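Side-chain contacts in hypothetical protein PA3352 (Pseudomonas aeruginosa, PDB 2FUP), which probably acts as an FlgN-type export chaperone in flagellum synthesis: residues D10-D15 and A89-R94; E64-A69 and A79-E84. All coordinates share one frame; numbering follows the deposited sequence.

Contact 1: residues D10-D15 and A89-R94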
ATOM      1  N   ASP A  10       3.052  -9.539  -9.374  1.00 17.75           N
ATOM      2  CA  ASP A  10       1.599  -9.285  -9.473  1.00 17.93           C
ATOM      3  C   ASP A  10       1.127  -8.628  -8.206  1.00 20.38           C
ATOM      4  O   ASP A  10       0.317  -7.701  -8.244  1.00 18.97           O
ATOM      5  CB  ASP A  10       0.852 -10.580  -9.717  1.00 19.95           C
ATOM      6  CG  ASP A  10      -0.586 -10.362  -9.994  1.00 26.85           C
ATOM      7  OD1 ASP A  10      -0.923  -9.744 -11.002  1.00 22.67           O
ATOM      8  OD2 ASP A  10      -1.413 -10.923  -9.240  1.00 30.30           O
ATOM      9  N   LEU A  11       1.628  -9.087  -7.059  1.00 18.31           N
ATOM     10  CA  LEU A  11       1.210  -8.458  -5.788  1.00 16.90           C
ATOM     11  C   LEU A  11       1.633  -7.015  -5.703  1.00 18.03           C
ATOM     12  O   LEU A  11       0.901  -6.155  -5.228  1.00 19.35           O
ATOM     13  CB  LEU A  11       1.789  -9.252  -4.621  1.00 17.83           C
ATOM     14  CG  LEU A  11       1.192 -10.635  -4.412  1.00 19.67           C
ATOM     15  CD1 LEU A  11       2.048 -11.489  -3.517  1.00 19.20           C
ATOM     16  CD2 LEU A  11      -0.179 -10.578  -3.864  1.00 19.36           C
ATOM     17  N   PHE A  12       2.836  -6.717  -6.147  1.00 17.42           N
ATOM     18  CA  PHE A  12       3.258  -5.335  -6.175  1.00 17.67           C
ATOM     19  C   PHE A  12       2.387  -4.532  -7.122  1.00 20.46           C
ATOM     20  O   PHE A  12       2.019  -3.407  -6.782  1.00 19.37           O
ATOM     21  CB  PHE A  12       4.719  -5.197  -6.615  1.00 19.61           C
ATOM     22  CG  PHE A  12       5.705  -5.407  -5.515  1.00 19.59           C
ATOM     23  CD1 PHE A  12       5.753  -4.596  -4.398  1.00 18.49           C
ATOM     24  CD2 PHE A  12       6.645  -6.423  -5.581  1.00 20.88           C
ATOM     25  CE1 PHE A  12       6.656  -4.799  -3.389  1.00 19.91           C
ATOM     26  CE2 PHE A  12       7.578  -6.635  -4.524  1.00 24.92           C
ATOM     27  CZ  PHE A  12       7.583  -5.799  -3.421  1.00 22.87           C
ATOM     28  N   ALA A  13       2.118  -5.051  -8.315  1.00 19.39           N
ATOM     29  CA  ALA A  13       1.287  -4.313  -9.296  1.00 20.57           C
ATOM     30  C   ALA A  13      -0.093  -4.042  -8.706  1.00 19.72           C
ATOM     31  O   ALA A  13      -0.614  -2.943  -8.804  1.00 20.37           O
ATOM     32  CB  ALA A  13       1.158  -5.114 -10.615  1.00 24.62           C
ATOM     33  N   GLU A  14      -0.701  -5.045  -8.116  1.00 18.62           N
ATOM     34  CA  GLU A  14      -2.008  -4.855  -7.505  1.00 19.42           C
ATOM     35  C   GLU A  14      -1.969  -3.809  -6.402  1.00 20.16           C
ATOM     36  O   GLU A  14      -2.820  -2.924  -6.329  1.00 19.12           O
ATOM     37  CB  GLU A  14      -2.502  -6.162  -6.884  1.00 22.86           C
ATOM     38  CG  GLU A  14      -2.867  -7.227  -7.883  1.00 25.04           C
ATOM     39  CD  GLU A  14      -3.383  -8.541  -7.274  1.00 34.34           C
ATOM     40  OE1 GLU A  14      -3.610  -8.576  -6.018  1.00 38.81           O
ATOM     41  OE2 GLU A  14      -3.575  -9.517  -8.078  1.00 42.13           O
ATOM     42  N   ASP A  15      -0.931  -3.854  -5.578  1.00 18.07           N
ATOM     43  CA  ASP A  15      -0.869  -2.928  -4.452  0.50 17.27           C
ATOM     44  C   ASP A  15      -0.577  -1.504  -4.876  1.00 18.28           C
ATOM     45  O   ASP A  15      -1.076  -0.564  -4.249  1.00 19.40           O
ATOM     46  CB  ASP A  15       0.084  -3.438  -3.354  0.50 17.40           C
ATOM     47  CG  ASP A  15      -0.565  -4.486  -2.495  0.50 20.71           C
ATOM     48  OD1 ASP A  15      -0.031  -4.862  -1.434  0.50 24.18           O
ATOM     49  OD2 ASP A  15      -1.691  -4.772  -2.804  0.50 16.81           O
ATOM     50  N   ALA A  89      14.565  -6.310 -11.817  1.00 19.59           N
ATOM     51  CA  ALA A  89      14.628  -4.839 -11.824  1.00 17.95           C
ATOM     52  C   ALA A  89      13.229  -4.256 -11.665  1.00 19.94           C
ATOM     53  O   ALA A  89      13.024  -3.246 -10.965  1.00 20.53           O
ATOM     54  CB  ALA A  89      15.270  -4.336 -13.094  1.00 20.53           C
ATOM     55  N   GLU A  90      12.230  -4.900 -12.281  1.00 18.78           N
ATOM     56  CA  GLU A  90      10.881  -4.459 -12.116  1.00 18.66           C
ATOM     57  C   GLU A  90      10.432  -4.674 -10.686  1.00 18.66           C
ATOM     58  O   GLU A  90       9.692  -3.822 -10.154  1.00 20.33           O
ATOM     59  CB  GLU A  90       9.921  -5.248 -13.032  1.00 21.71           C
ATOM     60  CG  GLU A  90       9.830  -4.701 -14.363  1.00 32.01           C
ATOM     61  CD  GLU A  90       9.108  -3.398 -14.340  1.00 36.49           C
ATOM     62  OE1 GLU A  90       8.097  -3.218 -13.617  1.00 44.34           O
ATOM     63  OE2 GLU A  90       9.575  -2.557 -15.019  1.00 34.16           O
ATOM     64  N   LEU A  91      10.736  -5.821 -10.043  1.00 18.01           N
ATOM     65  CA  LEU A  91      10.402  -5.994  -8.631  1.00 17.68           C
ATOM     66  C   LEU A  91      10.882  -4.819  -7.777  1.00 17.32           C
ATOM     67  O   LEU A  91      10.157  -4.308  -6.918  1.00 19.00           O
ATOM     68  CB  LEU A  91      10.935  -7.320  -8.058  1.00 18.13           C
ATOM     69  CG  LEU A  91      10.338  -8.643  -8.517  1.00 18.20           C
ATOM     70  CD1 LEU A  91      11.098  -9.814  -8.065  1.00 18.41           C
ATOM     71  CD2 LEU A  91       8.912  -8.726  -8.015  1.00 19.69           C
ATOM     72  N   LEU A  92      12.157  -4.511  -7.949  1.00 18.11           N
ATOM     73  CA  LEU A  92      12.769  -3.442  -7.138  1.00 18.19           C
ATOM     74  C   LEU A  92      12.091  -2.082  -7.428  1.00 18.94           C
ATOM     75  O   LEU A  92      11.772  -1.337  -6.485  1.00 20.18           O
ATOM     76  CB  LEU A  92      14.296  -3.395  -7.317  1.00 17.21           C
ATOM     77  CG  LEU A  92      14.993  -4.513  -6.558  1.00 18.05           C
ATOM     78  CD1 LEU A  92      16.393  -4.482  -7.146  1.00 24.52           C
ATOM     79  CD2 LEU A  92      14.996  -4.317  -5.081  1.00 19.32           C
ATOM     80  N   ALA A  93      11.876  -1.733  -8.690  1.00 18.59           N
ATOM     81  CA  ALA A  93      11.277  -0.485  -9.067  1.00 18.15           C
ATOM     82  C   ALA A  93       9.862  -0.386  -8.472  1.00 17.68           C
ATOM     83  O   ALA A  93       9.420   0.656  -7.952  1.00 18.60           O
ATOM     84  CB  ALA A  93      11.206  -0.375 -10.551  1.00 18.93           C
ATOM     85  N   ARG A  94       9.084  -1.469  -8.605  1.00 17.43           N
ATOM     86  CA  ARG A  94       7.717  -1.461  -8.059  1.00 18.35           C
ATOM     87  C   ARG A  94       7.722  -1.425  -6.529  1.00 17.49           C
ATOM     88  O   ARG A  94       6.896  -0.753  -5.937  1.00 19.75           O
ATOM     89  CB  ARG A  94       6.913  -2.667  -8.613  1.00 20.78           C
ATOM     90  CG  ARG A  94       6.787  -2.683 -10.107  1.00 21.39           C
ATOM     91  CD  ARG A  94       5.913  -1.594 -10.729  1.00 24.34           C
ATOM     92  NE  ARG A  94       6.479  -0.288 -10.684  1.00 25.72           N
ATOM     93  CZ  ARG A  94       7.349   0.276 -11.529  1.00 37.47           C
ATOM     94  NH1 ARG A  94       7.917  -0.368 -12.520  1.00 34.02           N
ATOM     95  NH2 ARG A  94       7.704   1.522 -11.304  1.00 34.00           N
TER
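Phe12 lies against the backbone and side chains of Leu91 and Arg94, and its ring and CB make the close touches on their side. The apolar part has two points of touch. Phe12 CD2 meets Leu91 CD2 at 4.0 Å, the two side chains crossing at about a right angle, so that one methyl of the leucine rests against one ortho carbon of the ring. Nearer the backbones, Phe12 CB sits 3.9 Å from Arg94 CB. This is also where the two segments come nearest, with the CA atoms of Phe12 and Arg94 6.2 Å apart, a spacing that brings the first side-chain carbons together. The ring stands on the flank of the other helix: the carbonyl oxygen of Leu91 lies 4.2 Å above one face, displaced toward the rim. CG of Phe12 is anti to its own carbonyl carbon (chi1 -83°), which carries the ring out toward helix 88-114.

Both segments belong to long helices, 7-34 and 88-114, of the all-helical bundle formed by this FlgN-family chain, and no hydrogen bond crosses between 10-15 and 89-94. Phe12 also touches Leu78, Arg62 and Leu98, so this side chain of helix 7-34 packs among three others, 39-68, 75-82 and 88-114; it lies about 3 Å from a bound 2-methyl-2,4-pentanediol molecule, probably a crystallisation component.

The ionic pairing of Arg94 runs along its own helix, whereas Asp15 forms a salt bridge to Arg62 of helix 39-68. The Arg94 chain bends at chi2 and chi3, turning its guanidinium away from Phe12 and back over the preceding turn. There NH1 donates to Glu90 OE1 at 3.1 Å, a salt bridge with an N-H...O angle of 151°. The oxygen lies almost in the guanidinium plane but is approached on its syn side, 30° out of the carboxylate plane. Arg94 NH2 makes a second salt bridge, to Glu97 OE1.

Contact 2: residues E64-A69 and A79-E84; sequences EILREA and ARYARE
Tyr81 reaches across to three side chains of 64-69, Ile65, Leu66 and Ala69, which touch it in overlapping patches from CB to OH. Ala69 CB comes in at the ring edge, close to the ring plane, 3.8 Å from Tyr81 CD1. The base of the tyrosine belongs to Leu66, whose CD2 methyl is 4.1 Å from Tyr81 CG and equally near CB; the two side chains cross at about a right angle. Toward the far end, Ile65 CG2 lies 4.1 Å from Tyr81 CE1 and 3.8 Å from the hydroxyl oxygen OH. The tyrosine side chain is thus lined along its length by three aliphatic groups. With CG anti to the backbone N of Tyr81 (chi1 -176°), the ring extends toward 64-69. On the opposing residue, Ile65 CG2 is the branch anti to the backbone N, and it is this methyl that meets the tyrosine.

No hydrogen bond crosses between the segments. The ionic pairing stays within 64-69, where Arg67 NH1 donates to Glu64 OE1 at 2.9 Å in a salt bridge. The acceptor lies 2° out of the guanidinium plane and is met nearly along its C-O axis.

In the fold, the contact joins the C-terminal part of helix 39-68 and the residue that follows to short helix 75-82, which comes after a brief connection. Leu66 packs on Val71 and Leu73 of that connection. Helix 7-34 borders the contact through Leu8, which touches both Ile65 and Tyr81, while Leu91 of helix 88-114 also packs against Tyr81.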
ATOM      1  N   GLU A  64       5.262 -13.290   3.178  1.00 16.69           N
ATOM      2  CA  GLU A  64       5.371 -14.738   3.203  1.00 16.34           C
ATOM      3  C   GLU A  64       6.264 -15.272   2.082  1.00 16.34           C
ATOM      4  O   GLU A  64       7.066 -16.187   2.288  1.00 17.76           O
ATOM      5  CB  GLU A  64       3.988 -15.392   3.176  1.00 15.91           C
ATOM      6  CG  GLU A  64       3.958 -16.935   3.290  1.00 18.36           C
ATOM      7  CD  GLU A  64       4.569 -17.526   4.559  1.00 21.22           C
ATOM      8  OE1 GLU A  64       4.564 -16.798   5.576  1.00 18.33           O
ATOM      9  OE2 GLU A  64       5.009 -18.742   4.544  1.00 18.46           O
ATOM     10  N   ILE A  65       6.178 -14.668   0.898  1.00 16.87           N
ATOM     11  CA  ILE A  65       7.012 -15.081  -0.192  1.00 17.41           C
ATOM     12  C   ILE A  65       8.473 -14.844   0.200  1.00 16.69           C
ATOM     13  O   ILE A  65       9.352 -15.703  -0.038  1.00 18.87           O
ATOM     14  CB  ILE A  65       6.589 -14.345  -1.489  1.00 17.67           C
ATOM     15  CG1 ILE A  65       5.233 -14.870  -1.929  1.00 19.19           C
ATOM     16  CG2 ILE A  65       7.646 -14.482  -2.534  1.00 19.74           C
ATOM     17  CD1 ILE A  65       4.605 -14.099  -3.050  1.00 20.69           C
ATOM     18  N   LEU A  66       8.795 -13.653   0.699  1.00 18.50           N
ATOM     19  CA  LEU A  66      10.182 -13.380   1.044  1.00 17.61           C
ATOM     20  C   LEU A  66      10.675 -14.256   2.198  1.00 17.71           C
ATOM     21  O   LEU A  66      11.810 -14.771   2.155  1.00 18.80           O
ATOM     22  CB  LEU A  66      10.402 -11.885   1.354  1.00 20.06           C
ATOM     23  CG  LEU A  66      10.074 -10.899   0.225  1.00 23.12           C
ATOM     24  CD1 LEU A  66      10.218  -9.453   0.713  1.00 25.90           C
ATOM     25  CD2 LEU A  66      10.958 -11.184  -0.937  1.00 22.23           C
ATOM     26  N   ARG A  67       9.827 -14.462   3.205  1.00 18.30           N
ATOM     27  CA  ARG A  67      10.224 -15.295   4.316  1.00 17.86           C
ATOM     28  C   ARG A  67      10.543 -16.739   3.896  1.00 17.74           C
ATOM     29  O   ARG A  67      11.548 -17.308   4.332  1.00 19.98           O
ATOM     30  CB  ARG A  67       9.080 -15.285   5.327  1.00 22.53           C
ATOM     31  CG  ARG A  67       9.104 -16.068   6.607  1.00 30.82           C
ATOM     32  CD  ARG A  67       7.698 -15.868   7.269  1.00 20.29           C
ATOM     33  NE  ARG A  67       7.477 -14.502   7.757  1.00 22.45           N
ATOM     34  CZ  ARG A  67       6.377 -13.816   7.601  1.00 22.12           C
ATOM     35  NH1 ARG A  67       5.347 -14.309   6.931  1.00 19.85           N
ATOM     36  NH2 ARG A  67       6.256 -12.592   8.106  1.00 24.11           N
ATOM     37  N   GLU A  68       9.706 -17.293   3.020  1.00 17.50           N
ATOM     38  CA  GLU A  68       9.905 -18.647   2.549  1.00 18.70           C
ATOM     39  C   GLU A  68      11.143 -18.731   1.703  1.00 20.63           C
ATOM     40  O   GLU A  68      11.793 -19.786   1.671  1.00 21.03           O
ATOM     41  CB  GLU A  68       8.692 -19.148   1.783  1.00 18.93           C
ATOM     42  CG  GLU A  68       7.486 -19.312   2.677  1.00 17.38           C
ATOM     43  CD  GLU A  68       6.260 -19.935   1.939  1.00 22.01           C
ATOM     44  OE1 GLU A  68       6.439 -20.384   0.752  1.00 21.11           O
ATOM     45  OE2 GLU A  68       5.139 -19.909   2.510  1.00 19.51           O
ATOM     46  N   ALA A  69      11.546 -17.643   1.041  1.00 19.14           N
ATOM     47  CA  ALA A  69      12.775 -17.627   0.221  1.00 19.73           C
ATOM     48  C   ALA A  69      13.988 -17.451   1.137  1.00 20.69           C
ATOM     49  O   ALA A  69      15.105 -17.485   0.648  1.00 25.74           O
ATOM     50  CB  ALA A  69      12.699 -16.482  -0.790  1.00 21.93           C
ATOM     51  N   ALA A  79      16.037  -7.306  -2.820  1.00 18.88           N
ATOM     52  CA  ALA A  79      17.134  -7.304  -3.801  1.00 18.43           C
ATOM     53  C   ALA A  79      17.822  -8.623  -3.947  1.00 19.56           C
ATOM     54  O   ALA A  79      18.216  -9.060  -5.062  1.00 20.47           O
ATOM     55  CB  ALA A  79      18.121  -6.222  -3.460  1.00 18.40           C
ATOM     56  N   ARG A  80      17.986  -9.340  -2.848  1.00 18.59           N
ATOM     57  CA  ARG A  80      18.528 -10.695  -2.915  1.00 19.70           C
ATOM     58  C   ARG A  80      17.620 -11.660  -3.675  1.00 20.48           C
ATOM     59  O   ARG A  80      18.046 -12.452  -4.492  1.00 22.30           O
ATOM     60  CB  ARG A  80      18.806 -11.241  -1.516  1.00 22.46           C
ATOM     61  CG  ARG A  80      19.335 -12.689  -1.512  1.00 29.49           C
ATOM     62  CD  ARG A  80      20.706 -12.798  -2.155  1.00 44.48           C
ATOM     63  NE  ARG A  80      20.963 -14.152  -2.646  1.00 53.90           N
ATOM     64  CZ  ARG A  80      20.741 -14.573  -3.893  1.00 56.87           C
ATOM     65  NH1 ARG A  80      20.266 -13.760  -4.828  1.00 54.04           N
ATOM     66  NH2 ARG A  80      21.015 -15.832  -4.213  1.00 64.17           N
ATOM     67  N   TYR A  81      16.335 -11.564  -3.372  1.00 19.69           N
ATOM     68  CA  TYR A  81      15.352 -12.350  -4.106  1.00 20.45           C
ATOM     69  C   TYR A  81      15.415 -12.064  -5.612  1.00 20.43           C
ATOM     70  O   TYR A  81      15.288 -12.980  -6.427  1.00 21.69           O
ATOM     71  CB  TYR A  81      13.965 -12.012  -3.573  1.00 21.29           C
ATOM     72  CG  TYR A  81      12.824 -12.795  -4.153  1.00 20.67           C
ATOM     73  CD1 TYR A  81      12.435 -13.978  -3.603  1.00 19.99           C
ATOM     74  CD2 TYR A  81      12.122 -12.307  -5.240  1.00 17.85           C
ATOM     75  CE1 TYR A  81      11.369 -14.685  -4.135  1.00 20.65           C
ATOM     76  CE2 TYR A  81      11.072 -12.988  -5.796  1.00 19.51           C
ATOM     77  CZ  TYR A  81      10.686 -14.181  -5.232  1.00 18.84           C
ATOM     78  OH  TYR A  81       9.603 -14.902  -5.738  1.00 20.44           O
ATOM     79  N   ALA A  82      15.535 -10.799  -5.945  1.00 19.31           N
ATOM     80  CA  ALA A  82      15.490 -10.316  -7.313  1.00 18.32           C
ATOM     81  C   ALA A  82      16.741 -10.597  -8.148  1.00 21.62           C
ATOM     82  O   ALA A  82      16.693 -10.514  -9.389  1.00 22.14           O
ATOM     83  CB  ALA A  82      15.272  -8.819  -7.260  1.00 20.23           C
ATOM     84  N   ARG A  83      17.850 -10.809  -7.458  1.00 22.48           N
ATOM     85  CA  ARG A  83      19.175 -10.722  -8.069  1.00 26.29           C
ATOM     86  C   ARG A  83      19.299 -11.511  -9.361  1.00 22.36           C
ATOM     87  O   ARG A  83      19.860 -10.979 -10.332  1.00 26.08           O
ATOM     88  CB  ARG A  83      20.227 -11.169  -7.022  1.00 28.60           C
ATOM     89  CG  ARG A  83      21.689 -11.218  -7.475  1.00 32.79           C
ATOM     90  CD  ARG A  83      22.531 -12.068  -6.470  1.00 38.18           C
ATOM     91  NE  ARG A  83      22.490 -11.511  -5.117  1.00 50.44           N
ATOM     92  N   GLU A  84      18.870 -12.755  -9.359  1.00 23.01           N
ATOM     93  CA  GLU A  84      19.015 -13.599 -10.559  1.00 24.09           C
ATOM     94  C   GLU A  84      17.714 -13.735 -11.369  1.00 26.05           C
ATOM     95  O   GLU A  84      17.602 -14.635 -12.233  1.00 28.59           O
ATOM     96  CB  GLU A  84      19.522 -14.961 -10.155  1.00 28.36           C
ATOM     97  CG  GLU A  84      20.862 -14.911  -9.425  1.00 36.57           C
ATOM     98  CD  GLU A  84      22.023 -14.576 -10.356  1.00 48.81           C
TER

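Overall arrangement
Contact 1 is the more interior of the two, its centre about 11 Å from the centre of the chain, and joins long helices 7-34 and 88-114; contact 2, its centre about 19 Å from that point, is only partly buried and ties helix 39-68 to short helix 75-82. In sequence contact 2 is nested inside the loop that contact 1 closes. Both are apolar, each built round one aromatic residue, but the phenylalanine is buried between long helices, whereas the tyrosine is partly exposed, its hydroxyl near an isoleucine methyl. They touch directly: Leu11 CD1 lies 3.7 Å from Ile65 CD1, and Leu91 CD1 is 3.9 Å from Tyr81 CE2, so that, taken with the two contacts themselves, the four helices are joined.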